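Local structure of lipoprotein NlpE (Escherichia coli, 2Z4I) at residues A140-C145 with K149-A154. The protein activates the Cpx envelope stress pathway as an outer-membrane lipoprotein and takes part in copper homeostasis and in adhesion to hydrophobic surfaces. The protein carries 1 engineered substitution. Sequence-based numbering, arbitrary orientation.
Sequences ATFTDC and KRFMVA
Phe142 and Phe151 sit opposite one another as the hydrogen-bonded pair of an antiparallel beta hairpin, strands 140-144 and 150-152, in the C-terminal OB-fold barrel. Phe142 N gives its hydrogen to Phe151 O at 2.8 Å, and Phe151 N returns one to Phe142 O. Toward the turn, Asp144 N bonds Lys149 O, while Asp144 OD1 takes the amide of Thr147 within the turn itself. At the start of the turn, Cys145 is tied to Cys211 by a disulfide.

The two phenylalanine side chains lie alongside each other, pointing the same way from the sheet. The ring of Phe151 leans back along its strand toward the turn (chi1 -12°). There CD1 meets Phe142 O, and CE1 touches both Phe142 CD1 at 4.0 Å and Asp144 CB at 3.5 Å. Phe182 meets this ring edge-to-face, and Phe142 reaches inward to Leu129 and Leu176. An alanine in place of Phe151 would probably leave Asp144 CB and Phe142 CD1 without their apolar neighbour and deprive Phe182 of its aromatic partner.

Arg150 lies on the other face of the hairpin, with Thr141 and Thr143. Its CB lies beside Thr143 OG1 at 3.4 Å; CG, anti to the backbone N (chi1 -178°), passes that hydroxyl and Phe142 O; the chain then bends, placing CD against Thr141 CB at 3.6 Å. The guanidinium has Thr141 CG2 obliquely beside it and Thr143 OG1 near its plane, at the edge.

At the far end, Val153 CG2 packs on Phe142 CB, and Val153 N makes a nearly straight bond to Ala140 O (172°). A water finishes the ladder, accepting from Ala140 N at 2.8 Å and donating to Val153 O at 2.7 Å.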
ATOM      1  N   ALA A 140      15.129  21.673 -22.031  1.00 41.65           N
ATOM      2  CA  ALA A 140      15.815  21.448 -20.778  1.00 39.45           C
ATOM      3  C   ALA A 140      16.056  19.964 -20.637  1.00 38.31           C
ATOM      4  O   ALA A 140      15.181  19.171 -20.949  1.00 38.70           O
ATOM      5  CB  ALA A 140      14.975  21.943 -19.625  1.00 39.08           C
ATOM      6  N   THR A 141      17.256  19.592 -20.207  1.00 37.73           N
ATOM      7  CA  THR A 141      17.589  18.195 -19.965  1.00 39.11           C
ATOM      8  C   THR A 141      18.136  18.121 -18.549  1.00 38.39           C
ATOM      9  O   THR A 141      18.568  19.124 -17.997  1.00 39.16           O
ATOM     10  CB  THR A 141      18.640  17.653 -20.942  1.00 39.01           C
ATOM     11  OG1 THR A 141      19.666  18.628 -21.131  1.00 43.39           O
ATOM     12  CG2 THR A 141      18.004  17.325 -22.276  1.00 41.08           C
ATOM     13  N   PHE A 142      18.104  16.935 -17.961  1.00 38.70           N
ATOM     14  CA  PHE A 142      18.572  16.735 -16.596  1.00 37.30           C
ATOM     15  C   PHE A 142      19.253  15.385 -16.531  1.00 38.52           C
ATOM     16  O   PHE A 142      18.597  14.341 -16.606  1.00 37.29           O
ATOM     17  CB  PHE A 142      17.362  16.779 -15.653  1.00 36.42           C
ATOM     18  CG  PHE A 142      17.678  16.553 -14.194  1.00 33.44           C
ATOM     19  CD1 PHE A 142      17.788  15.271 -13.681  1.00 32.35           C
ATOM     20  CD2 PHE A 142      17.753  17.624 -13.314  1.00 33.36           C
ATOM     21  CE1 PHE A 142      17.953  15.052 -12.312  1.00 32.29           C
ATOM     22  CE2 PHE A 142      17.921  17.417 -11.941  1.00 33.56           C
ATOM     23  CZ  PHE A 142      18.018  16.129 -11.438  1.00 31.95           C
ATOM     24  N   THR A 143      20.579  15.403 -16.446  1.00 40.51           N
ATOM     25  CA  THR A 143      21.321  14.155 -16.335  1.00 42.83           C
ATOM     26  C   THR A 143      21.348  13.849 -14.839  1.00 44.12           C
ATOM     27  O   THR A 143      21.954  14.578 -14.048  1.00 44.14           O
ATOM     28  CB  THR A 143      22.738  14.293 -16.887  1.00 42.42           C
ATOM     29  OG1 THR A 143      22.672  14.593 -18.289  1.00 41.48           O
ATOM     30  CG2 THR A 143      23.498  12.991 -16.686  1.00 41.90           C
ATOM     31  N   ASP A 144      20.652  12.782 -14.464  1.00 45.62           N
ATOM     32  CA  ASP A 144      20.514  12.390 -13.073  1.00 46.89           C
ATOM     33  C   ASP A 144      21.745  11.758 -12.448  1.00 47.26           C
ATOM     34  O   ASP A 144      22.212  10.714 -12.895  1.00 47.22           O
ATOM     35  CB  ASP A 144      19.308  11.464 -12.941  1.00 47.86           C
ATOM     36  CG  ASP A 144      19.182  10.870 -11.564  1.00 50.37           C
ATOM     37  OD1 ASP A 144      19.725   9.765 -11.355  1.00 52.45           O
ATOM     38  OD2 ASP A 144      18.554  11.509 -10.692  1.00 49.79           O
ATOM     39  N   CYS A 145      22.257  12.400 -11.401  1.00 48.78           N
ATOM     40  CA  CYS A 145      23.442  11.921 -10.701  1.00 51.06           C
ATOM     41  C   CYS A 145      23.318  10.454 -10.319  1.00 51.05           C
ATOM     42  O   CYS A 145      24.238   9.669 -10.530  1.00 51.70           O
ATOM     43  CB  CYS A 145      23.700  12.733  -9.423  1.00 53.53           C
ATOM     44  SG  CYS A 145      24.326  14.448  -9.607  1.00 58.90           S
ATOM     45  N   LYS A 149      21.272   8.343 -16.140  1.00 51.80           N
ATOM     46  CA  LYS A 149      20.350   8.492 -17.263  1.00 51.78           C
ATOM     47  C   LYS A 149      19.972   9.970 -17.360  1.00 50.32           C
ATOM     48  O   LYS A 149      20.038  10.704 -16.372  1.00 49.82           O
ATOM     49  CB  LYS A 149      19.109   7.620 -17.045  1.00 52.97           C
ATOM     50  CG  LYS A 149      19.424   6.125 -16.986  1.00 55.23           C
ATOM     51  CD  LYS A 149      19.995   5.634 -18.315  1.00 58.59           C
ATOM     52  CE  LYS A 149      20.567   4.220 -18.211  1.00 60.64           C
ATOM     53  NZ  LYS A 149      21.757   4.135 -17.291  1.00 63.34           N
ATOM     54  N   ARG A 150      19.588  10.414 -18.546  1.00 50.04           N
ATOM     55  CA  ARG A 150      19.240  11.816 -18.718  1.00 51.46           C
ATOM     56  C   ARG A 150      17.847  12.025 -19.313  1.00 50.52           C
ATOM     57  O   ARG A 150      17.589  11.651 -20.459  1.00 50.68           O
ATOM     58  CB  ARG A 150      20.311  12.489 -19.582  1.00 53.31           C
ATOM     59  CG  ARG A 150      20.112  13.964 -19.810  1.00 57.37           C
ATOM     60  CD  ARG A 150      19.708  14.199 -21.243  1.00 60.85           C
ATOM     61  NE  ARG A 150      20.809  13.938 -22.160  1.00 64.45           N
ATOM     62  CZ  ARG A 150      20.659  13.732 -23.465  1.00 66.60           C
ATOM     63  NH1 ARG A 150      19.446  13.751 -24.008  1.00 67.50           N
ATOM     64  NH2 ARG A 150      21.724  13.516 -24.230  1.00 67.50           N
ATOM     65  N   PHE A 151      16.955  12.627 -18.526  1.00 48.66           N
ATOM     66  CA  PHE A 151      15.587  12.886 -18.969  1.00 46.53           C
ATOM     67  C   PHE A 151      15.345  14.333 -19.346  1.00 46.02           C
ATOM     68  O   PHE A 151      16.168  15.207 -19.063  1.00 45.34           O
ATOM     69  CB  PHE A 151      14.584  12.520 -17.882  1.00 44.51           C
ATOM     70  CG  PHE A 151      15.166  11.735 -16.763  1.00 43.69           C
ATOM     71  CD1 PHE A 151      15.741  12.378 -15.681  1.00 42.96           C
ATOM     72  CD2 PHE A 151      15.121  10.343 -16.780  1.00 46.39           C
ATOM     73  CE1 PHE A 151      16.267  11.647 -14.613  1.00 44.65           C
ATOM     74  CE2 PHE A 151      15.647   9.587 -15.715  1.00 47.31           C
ATOM     75  CZ  PHE A 151      16.222  10.246 -14.624  1.00 45.33           C
HETATM   76  N   MSE A 152      14.205  14.577 -19.989  1.00 45.37           N
HETATM   77  CA  MSE A 152      13.819  15.928 -20.373  1.00 45.39           C
HETATM   78  C   MSE A 152      13.064  16.577 -19.213  1.00 43.34           C
HETATM   79  O   MSE A 152      12.324  15.908 -18.488  1.00 44.69           O
HETATM   80  CB  MSE A 152      12.916  15.896 -21.588  1.00 49.61           C
HETATM   81  CG  MSE A 152      13.623  15.652 -22.891  1.00 57.14           C
HETATM   82 SE   MSE A 152      12.292  15.301 -24.236  1.00 67.41          SE
HETATM   83  CE  MSE A 152      12.429  13.372 -24.206  1.00 61.10           C
ATOM     84  N   VAL A 153      13.239  17.878 -19.040  1.00 39.00           N
ATOM     85  CA  VAL A 153      12.577  18.572 -17.953  1.00 36.64           C
ATOM     86  C   VAL A 153      11.529  19.519 -18.517  1.00 36.49           C
ATOM     87  O   VAL A 153      11.837  20.383 -19.329  1.00 37.44           O
ATOM     88  CB  VAL A 153      13.614  19.345 -17.100  1.00 34.26           C
ATOM     89  CG1 VAL A 153      12.948  19.986 -15.910  1.00 31.61           C
ATOM     90  CG2 VAL A 153      14.696  18.396 -16.643  1.00 30.43           C
ATOM     91  N   ALA A 154      10.283  19.340 -18.097  1.00 35.94           N
ATOM     92  CA  ALA A 154       9.195  20.186 -18.573  1.00 35.56           C
ATOM     93  C   ALA A 154       9.619  21.645 -18.487  1.00 35.98           C
ATOM     94  O   ALA A 154      10.152  22.077 -17.463  1.00 36.72           O
ATOM     95  CB  ALA A 154       7.938  19.956 -17.733  1.00 33.49           C
TER
HETATM   96  O   HOH W   1      12.416  21.221 -21.876  1.00 40.22           O